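Local coordinates for protein amorpha-4,11-diene synthase (Artemisia annua, PDB 4GAX) that probably cyclises farnesyl diphosphate to a sesquiterpene, being an engineered member of the plant terpene synthase family, at residues Leu104-Trp115 with Met127-Val138. Numbering follows the deposited sequence.
Sequences LQHIYETYGDNW and MRKQGYFVTCDV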
ATOM      1  N   LEU A 104     -22.341  -3.483  -3.640  1.00 19.40           N
ATOM      2  CA  LEU A 104     -21.558  -4.532  -4.295  1.00 16.67           C
ATOM      3  C   LEU A 104     -22.003  -5.925  -3.872  1.00 19.29           C
ATOM      4  O   LEU A 104     -21.993  -6.861  -4.686  1.00 21.76           O
ATOM      5  CB  LEU A 104     -20.063  -4.333  -4.042  1.00 15.88           C
ATOM      6  CG  LEU A 104     -19.506  -3.034  -4.636  1.00 23.94           C
ATOM      7  CD1 LEU A 104     -18.003  -2.938  -4.374  1.00 26.04           C
ATOM      8  CD2 LEU A 104     -19.784  -2.928  -6.137  1.00 21.10           C
ATOM      9  N   GLN A 105     -22.419  -6.060  -2.611  1.00 21.08           N
ATOM     10  CA  GLN A 105     -22.963  -7.327  -2.128  1.00 23.54           C
ATOM     11  C   GLN A 105     -24.205  -7.681  -2.924  1.00 27.58           C
ATOM     12  O   GLN A 105     -24.400  -8.833  -3.349  1.00 20.31           O
ATOM     13  CB  GLN A 105     -23.341  -7.218  -0.651  1.00 20.28           C
ATOM     14  CG  GLN A 105     -23.871  -8.507  -0.049  1.00 20.17           C
ATOM     15  CD  GLN A 105     -24.492  -8.283   1.320  1.00 29.67           C
ATOM     16  OE1 GLN A 105     -25.155  -7.267   1.545  1.00 31.37           O
ATOM     17  NE2 GLN A 105     -24.270  -9.226   2.251  1.00 25.25           N
ATOM     18  N   HIS A 106     -25.057  -6.680  -3.117  1.00 21.20           N
ATOM     19  CA  HIS A 106     -26.317  -6.888  -3.819  1.00 25.47           C
ATOM     20  C   HIS A 106     -26.070  -7.198  -5.296  1.00 24.97           C
ATOM     21  O   HIS A 106     -26.770  -8.025  -5.898  1.00 21.20           O
ATOM     22  CB  HIS A 106     -27.200  -5.656  -3.679  1.00 21.80           C
ATOM     23  CG  HIS A 106     -28.550  -5.820  -4.296  1.00 26.46           C
ATOM     24  ND1 HIS A 106     -28.876  -5.279  -5.525  1.00 37.00           N
ATOM     25  CD2 HIS A 106     -29.649  -6.471  -3.865  1.00 28.54           C
ATOM     26  CE1 HIS A 106     -30.125  -5.588  -5.815  1.00 35.28           C
ATOM     27  NE2 HIS A 106     -30.622  -6.309  -4.829  1.00 35.37           N
ATOM     28  N   ILE A 107     -25.080  -6.530  -5.877  1.00 20.76           N
ATOM     29  CA  ILE A 107     -24.683  -6.810  -7.263  1.00 25.52           C
ATOM     30  C   ILE A 107     -24.179  -8.245  -7.383  1.00 26.98           C
ATOM     31  O   ILE A 107     -24.553  -8.982  -8.311  1.00 24.95           O
ATOM     32  CB  ILE A 107     -23.573  -5.849  -7.749  1.00 24.73           C
ATOM     33  CG1 ILE A 107     -24.097  -4.413  -7.810  1.00 30.51           C
ATOM     34  CG2 ILE A 107     -23.087  -6.246  -9.155  1.00 23.76           C
ATOM     35  CD1 ILE A 107     -25.319  -4.264  -8.693  1.00 33.93           C
ATOM     36  N   TYR A 108     -23.334  -8.647  -6.436  1.00 27.93           N
ATOM     37  CA  TYR A 108     -22.803 -10.000  -6.441  1.00 24.59           C
ATOM     38  C   TYR A 108     -23.923 -11.026  -6.270  1.00 31.25           C
ATOM     39  O   TYR A 108     -23.970 -12.031  -6.991  1.00 26.86           O
ATOM     40  CB  TYR A 108     -21.688 -10.186  -5.393  1.00 19.37           C
ATOM     41  CG  TYR A 108     -20.986 -11.521  -5.547  1.00 29.68           C
ATOM     42  CD1 TYR A 108     -20.241 -11.802  -6.683  1.00 25.07           C
ATOM     43  CD2 TYR A 108     -21.105 -12.514  -4.579  1.00 37.09           C
ATOM     44  CE1 TYR A 108     -19.614 -13.030  -6.849  1.00 32.59           C
ATOM     45  CE2 TYR A 108     -20.472 -13.743  -4.730  1.00 40.36           C
ATOM     46  CZ  TYR A 108     -19.731 -13.994  -5.867  1.00 44.06           C
ATOM     47  OH  TYR A 108     -19.100 -15.209  -6.029  1.00 47.88           O
ATOM     48  N   GLU A 109     -24.838 -10.776  -5.339  1.00 24.94           N
ATOM     49  CA  GLU A 109     -25.947 -11.706  -5.139  1.00 25.88           C
ATOM     50  C   GLU A 109     -26.907 -11.781  -6.331  1.00 29.37           C
ATOM     51  O   GLU A 109     -27.480 -12.836  -6.608  1.00 36.08           O
ATOM     52  CB  GLU A 109     -26.738 -11.341  -3.879  1.00 34.90           C
ATOM     53  CG  GLU A 109     -25.947 -11.478  -2.583  1.00 32.59           C
ATOM     54  CD  GLU A 109     -26.652 -10.817  -1.393  1.00 41.31           C
ATOM     55  OE1 GLU A 109     -27.721 -10.195  -1.602  1.00 38.72           O
ATOM     56  OE2 GLU A 109     -26.140 -10.915  -0.251  1.00 39.97           O
ATOM     57  N   THR A 110     -27.096 -10.669  -7.029  1.00 26.84           N
ATOM     58  CA  THR A 110     -28.101 -10.617  -8.086  1.00 29.57           C
ATOM     59  C   THR A 110     -27.624 -11.299  -9.358  1.00 28.68           C
ATOM     60  O   THR A 110     -28.367 -12.061  -9.973  1.00 26.67           O
ATOM     61  CB  THR A 110     -28.501  -9.163  -8.418  1.00 36.53           C
ATOM     62  OG1 THR A 110     -28.928  -8.499  -7.220  1.00 37.79           O
ATOM     63  CG2 THR A 110     -29.622  -9.135  -9.459  1.00 33.97           C
ATOM     64  N   TYR A 111     -26.380 -11.041  -9.746  1.00 25.51           N
ATOM     65  CA  TYR A 111     -25.905 -11.511 -11.037  1.00 27.32           C
ATOM     66  C   TYR A 111     -24.912 -12.655 -10.889  1.00 29.71           C
ATOM     67  O   TYR A 111     -24.589 -13.333 -11.872  1.00 31.66           O
ATOM     68  CB  TYR A 111     -25.292 -10.344 -11.829  1.00 22.11           C
ATOM     69  CG  TYR A 111     -26.256  -9.189 -12.015  1.00 25.88           C
ATOM     70  CD1 TYR A 111     -27.188  -9.199 -13.049  1.00 31.36           C
ATOM     71  CD2 TYR A 111     -26.246  -8.099 -11.151  1.00 25.07           C
ATOM     72  CE1 TYR A 111     -28.082  -8.145 -13.223  1.00 40.18           C
ATOM     73  CE2 TYR A 111     -27.137  -7.039 -11.316  1.00 29.52           C
ATOM     74  CZ  TYR A 111     -28.053  -7.071 -12.356  1.00 34.24           C
ATOM     75  OH  TYR A 111     -28.940  -6.028 -12.529  1.00 31.85           O
ATOM     76  N   GLY A 112     -24.448 -12.881  -9.659  1.00 29.27           N
ATOM     77  CA  GLY A 112     -23.392 -13.843  -9.409  1.00 27.99           C
ATOM     78  C   GLY A 112     -22.226 -13.657 -10.372  1.00 28.80           C
ATOM     79  O   GLY A 112     -21.758 -12.541 -10.603  1.00 20.97           O
ATOM     80  N   ASP A 113     -21.773 -14.755 -10.962  1.00 23.89           N
ATOM     81  CA  ASP A 113     -20.684 -14.711 -11.930  1.00 26.54           C
ATOM     82  C   ASP A 113     -21.177 -14.381 -13.342  1.00 33.66           C
ATOM     83  O   ASP A 113     -20.390 -14.373 -14.290  1.00 31.95           O
ATOM     84  CB  ASP A 113     -19.969 -16.062 -11.931  1.00 32.93           C
ATOM     85  CG  ASP A 113     -18.575 -15.989 -12.510  1.00 39.69           C
ATOM     86  OD1 ASP A 113     -17.825 -15.022 -12.219  1.00 37.39           O
ATOM     87  OD2 ASP A 113     -18.236 -16.919 -13.259  1.00 41.75           O
ATOM     88  N   ASN A 114     -22.468 -14.093 -13.485  1.00 23.72           N
ATOM     89  CA  ASN A 114     -23.067 -14.007 -14.827  1.00 28.81           C
ATOM     90  C   ASN A 114     -23.466 -12.611 -15.301  1.00 32.98           C
ATOM     91  O   ASN A 114     -24.426 -12.462 -16.060  1.00 33.27           O
ATOM     92  CB  ASN A 114     -24.281 -14.934 -14.933  1.00 28.97           C
ATOM     93  CG  ASN A 114     -23.944 -16.370 -14.603  1.00 36.59           C
ATOM     94  OD1 ASN A 114     -23.116 -16.998 -15.274  1.00 37.09           O
ATOM     95  ND2 ASN A 114     -24.591 -16.906 -13.571  1.00 38.32           N
ATOM     96  N   TRP A 115     -22.742 -11.593 -14.852  1.00 24.82           N
ATOM     97  CA  TRP A 115     -22.922 -10.244 -15.390  1.00 24.04           C
ATOM     98  C   TRP A 115     -22.736 -10.247 -16.898  1.00 30.80           C
ATOM     99  O   TRP A 115     -21.777 -10.833 -17.416  1.00 32.67           O
ATOM    100  CB  TRP A 115     -21.878  -9.296 -14.807  1.00 19.18           C
ATOM    101  CG  TRP A 115     -22.037  -7.861 -15.236  1.00 20.10           C
ATOM    102  CD1 TRP A 115     -21.496  -7.263 -16.348  1.00 22.97           C
ATOM    103  CD2 TRP A 115     -22.784  -6.842 -14.552  1.00 20.66           C
ATOM    104  NE1 TRP A 115     -21.866  -5.939 -16.394  1.00 19.93           N
ATOM    105  CE2 TRP A 115     -22.648  -5.651 -15.300  1.00 23.75           C
ATOM    106  CE3 TRP A 115     -23.560  -6.820 -13.381  1.00 24.83           C
ATOM    107  CZ2 TRP A 115     -23.254  -4.456 -14.920  1.00 28.53           C
ATOM    108  CZ3 TRP A 115     -24.156  -5.640 -13.001  1.00 20.51           C
ATOM    109  CH2 TRP A 115     -24.004  -4.471 -13.774  1.00 30.39           C
ATOM    110  N   MET A 127     -15.719  -6.124  -8.556  1.00 13.15           N
ATOM    111  CA  MET A 127     -16.006  -7.344  -7.813  1.00 13.55           C
ATOM    112  C   MET A 127     -14.734  -7.906  -7.164  1.00 16.06           C
ATOM    113  O   MET A 127     -14.710  -8.179  -5.965  1.00 19.41           O
ATOM    114  CB  MET A 127     -16.670  -8.402  -8.712  1.00 21.74           C
ATOM    115  CG  MET A 127     -18.120  -8.064  -9.102  1.00 23.32           C
ATOM    116  SD  MET A 127     -19.273  -7.994  -7.700  1.00 28.80           S
ATOM    117  CE  MET A 127     -19.353  -6.244  -7.412  1.00 20.39           C
ATOM    118  N   ARG A 128     -13.671  -8.063  -7.951  1.00 18.44           N
ATOM    119  CA  ARG A 128     -12.425  -8.641  -7.429  1.00 15.88           C
ATOM    120  C   ARG A 128     -11.781  -7.743  -6.379  1.00 15.03           C
ATOM    121  O   ARG A 128     -11.235  -8.232  -5.402  1.00 18.87           O
ATOM    122  CB  ARG A 128     -11.425  -8.945  -8.567  1.00 19.11           C
ATOM    123  CG  ARG A 128     -11.813 -10.215  -9.350  1.00 23.86           C
ATOM    124  CD  ARG A 128     -10.617 -10.848 -10.080  1.00 16.99           C
ATOM    125  NE  ARG A 128     -11.007 -12.143 -10.659  1.00 17.64           N
ATOM    126  CZ  ARG A 128     -10.199 -12.898 -11.397  1.00 21.99           C
ATOM    127  NH1 ARG A 128      -8.952 -12.501 -11.605  1.00 18.93           N
ATOM    128  NH2 ARG A 128     -10.637 -14.038 -11.926  1.00 18.10           N
ATOM    129  N   LYS A 129     -11.851  -6.434  -6.582  1.00 19.61           N
ATOM    130  CA  LYS A 129     -11.348  -5.493  -5.577  1.00 20.18           C
ATOM    131  C   LYS A 129     -12.091  -5.691  -4.248  1.00 18.61           C
ATOM    132  O   LYS A 129     -11.512  -5.541  -3.173  1.00 22.33           O
ATOM    133  CB  LYS A 129     -11.492  -4.057  -6.078  1.00 17.18           C
ATOM    134  CG  LYS A 129     -11.088  -2.945  -5.086  1.00 22.03           C
ATOM    135  CD  LYS A 129     -11.156  -1.562  -5.772  1.00 27.59           C
ATOM    136  CE  LYS A 129     -10.915  -0.409  -4.776  1.00 35.13           C
ATOM    137  NZ  LYS A 129     -10.009  -0.804  -3.662  1.00 39.92           N
ATOM    138  N   GLN A 130     -13.367  -6.052  -4.333  1.00 21.39           N
ATOM    139  CA  GLN A 130     -14.200  -6.261  -3.151  1.00 17.47           C
ATOM    140  C   GLN A 130     -13.924  -7.630  -2.525  1.00 24.57           C
ATOM    141  O   GLN A 130     -14.399  -7.949  -1.425  1.00 22.04           O
ATOM    142  CB  GLN A 130     -15.684  -6.094  -3.531  1.00 23.56           C
ATOM    143  CG  GLN A 130     -16.668  -6.005  -2.368  1.00 26.54           C
ATOM    144  CD  GLN A 130     -16.528  -4.743  -1.543  1.00 35.87           C
ATOM    145  OE1 GLN A 130     -15.754  -3.840  -1.878  1.00 31.56           O
ATOM    146  NE2 GLN A 130     -17.285  -4.675  -0.443  1.00 22.29           N
ATOM    147  N   GLY A 131     -13.120  -8.438  -3.206  1.00 23.47           N
ATOM    148  CA  GLY A 131     -12.785  -9.749  -2.679  1.00 23.62           C
ATOM    149  C   GLY A 131     -13.598 -10.880  -3.291  1.00 22.20           C
ATOM    150  O   GLY A 131     -13.445 -12.033  -2.884  1.00 22.47           O
ATOM    151  N   TYR A 132     -14.483 -10.573  -4.246  1.00 16.64           N
ATOM    152  CA  TYR A 132     -15.267 -11.641  -4.885  1.00 18.44           C
ATOM    153  C   TYR A 132     -14.485 -12.216  -6.064  1.00 22.32           C
ATOM    154  O   TYR A 132     -14.229 -11.510  -7.039  1.00 22.16           O
ATOM    155  CB  TYR A 132     -16.617 -11.128  -5.400  1.00 20.28           C
ATOM    156  CG  TYR A 132     -17.525 -10.559  -4.339  1.00 28.78           C
ATOM    157  CD1 TYR A 132     -17.910  -9.222  -4.369  1.00 23.28           C
ATOM    158  CD2 TYR A 132     -18.014 -11.361  -3.310  1.00 28.72           C
ATOM    159  CE1 TYR A 132     -18.754  -8.688  -3.385  1.00 22.22           C
ATOM    160  CE2 TYR A 132     -18.849 -10.838  -2.330  1.00 33.74           C
ATOM    161  CZ  TYR A 132     -19.217  -9.506  -2.372  1.00 30.18           C
ATOM    162  OH  TYR A 132     -20.058  -8.992  -1.404  1.00 27.60           O
ATOM    163  N   PHE A 133     -14.118 -13.492  -5.976  1.00 20.66           N
ATOM    164  CA  PHE A 133     -13.287 -14.141  -6.995  1.00 25.78           C
ATOM    165  C   PHE A 133     -14.146 -14.512  -8.213  1.00 28.77           C
ATOM    166  O   PHE A 133     -14.287 -15.684  -8.584  1.00 25.23           O
ATOM    167  CB  PHE A 133     -12.608 -15.382  -6.400  1.00 27.11           C
ATOM    168  CG  PHE A 133     -11.373 -15.841  -7.145  1.00 30.67           C
ATOM    169  CD1 PHE A 133     -10.449 -16.674  -6.513  1.00 27.69           C
ATOM    170  CD2 PHE A 133     -11.134 -15.463  -8.464  1.00 27.83           C
ATOM    171  CE1 PHE A 133      -9.315 -17.122  -7.181  1.00 32.80           C
ATOM    172  CE2 PHE A 133     -10.004 -15.913  -9.137  1.00 24.44           C
ATOM    173  CZ  PHE A 133      -9.096 -16.742  -8.496  1.00 23.60           C
ATOM    174  N   VAL A 134     -14.714 -13.483  -8.823  1.00 17.58           N
ATOM    175  CA  VAL A 134     -15.469 -13.593 -10.060  1.00 23.49           C
ATOM    176  C   VAL A 134     -14.557 -14.143 -11.165  1.00 27.18           C
ATOM    177  O   VAL A 134     -13.361 -13.877 -11.158  1.00 20.03           O
ATOM    178  CB  VAL A 134     -15.969 -12.178 -10.414  1.00 34.14           C
ATOM    179  CG1 VAL A 134     -15.810 -11.876 -11.883  1.00 57.04           C
ATOM    180  CG2 VAL A 134     -17.396 -11.970  -9.886  1.00 23.39           C
ATOM    181  N   THR A 135     -15.098 -14.916 -12.108  1.00 24.10           N
ATOM    182  CA  THR A 135     -14.238 -15.525 -13.125  1.00 23.26           C
ATOM    183  C   THR A 135     -14.069 -14.666 -14.399  1.00 23.38           C
ATOM    184  O   THR A 135     -14.732 -13.642 -14.573  1.00 19.93           O
ATOM    185  CB  THR A 135     -14.748 -16.907 -13.514  1.00 35.98           C
ATOM    186  OG1 THR A 135     -13.662 -17.710 -13.995  1.00 69.90           O
ATOM    187  CG2 THR A 135     -15.753 -16.766 -14.585  1.00 14.24           C
ATOM    188  N   CYS A 136     -13.195 -15.105 -15.298  1.00 25.77           N
ATOM    189  CA  CYS A 136     -12.984 -14.396 -16.561  1.00 30.51           C
ATOM    190  C   CYS A 136     -14.017 -14.655 -17.651  1.00 29.88           C
ATOM    191  O   CYS A 136     -13.916 -14.064 -18.731  1.00 29.38           O
ATOM    192  CB  CYS A 136     -11.611 -14.749 -17.120  1.00 39.84           C
ATOM    193  SG  CYS A 136     -10.323 -13.891 -16.274  1.00 36.13           S
ATOM    194  N   ASP A 137     -14.984 -15.537 -17.393  1.00 31.91           N
ATOM    195  CA  ASP A 137     -15.991 -15.895 -18.405  1.00 29.11           C
ATOM    196  C   ASP A 137     -16.679 -14.675 -18.998  1.00 31.91           C
ATOM    197  O   ASP A 137     -17.054 -14.679 -20.162  1.00 29.87           O
ATOM    198  CB  ASP A 137     -17.067 -16.812 -17.822  1.00 29.14           C
ATOM    199  CG  ASP A 137     -16.535 -18.192 -17.467  1.00 45.84           C
ATOM    200  OD1 ASP A 137     -15.385 -18.511 -17.849  1.00 44.79           O
ATOM    201  OD2 ASP A 137     -17.276 -18.960 -16.809  1.00 45.54           O
ATOM    202  N   VAL A 138     -16.840 -13.632 -18.189  1.00 27.91           N
ATOM    203  CA  VAL A 138     -17.534 -12.437 -18.622  1.00 28.35           C
ATOM    204  C   VAL A 138     -16.853 -11.818 -19.844  1.00 29.80           C
ATOM    205  O   VAL A 138     -17.496 -11.107 -20.626  1.00 26.83           O
ATOM    206  CB  VAL A 138     -17.640 -11.400 -17.477  1.00 26.37           C
ATOM    207  CG1 VAL A 138     -16.262 -10.830 -17.121  1.00 23.65           C
ATOM    208  CG2 VAL A 138     -18.606 -10.280 -17.851  1.00 23.72           C
TER
HETATM  209  O   HOH W   1     -17.455 -13.889 -15.288  1.00 26.27           O
HETATM  210  O   HOH W   2     -19.840 -17.597 -15.487  1.00 50.19           O
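In the helical N-terminal domain of this plant terpene synthase, Y108, on the last turn of helix 97-111, forms an offset stack with Y132, in the segment that follows helix 120-129. Their centroids lie 4.1 Å apart and the planes only 9° from parallel. With its CG anti to the backbone N (chi1 -171°), Y108 swings off its helix and lays its ring over that of Y132; each CB rests on the partner's face, a CH-pi contact at either end of the pair. The chain reaches Y132 through a Schellman motif, in which G131 takes the positive phi that glycine accepts readily. Around the Y108 ring, flexible M127 bends its chain to set SD obliquely beside it and CE 3.6 Å from L104 CD2, while branched V134 brings CG2 to the edge, 3.9 Å from CE1. L104 CD1 packs against Q130, nearest its amide OE1, 3.5 Å away, while NE2 is hydrogen-bonded to D101. Were Y132 an alanine, one face of Y108 would probably lose its aromatic cover, and Q105 its contact with the hydroxyl. Past the helix end, short D113 accepts the T135 backbone N-H on the syn side of OD1, at 2.7 Å and nearly straight (168°). Water 1 accepts from V138 N and can donate to D113 O and T135 O. Water 2 can donate to D113 OD2 and D137 OD2, 4.2 Å from each other, and is likely to ease their repulsion. The straight D113 bond thus fixes the turn after helix 97-111 against the chain beyond helix 120-129, while the stack orients both rings.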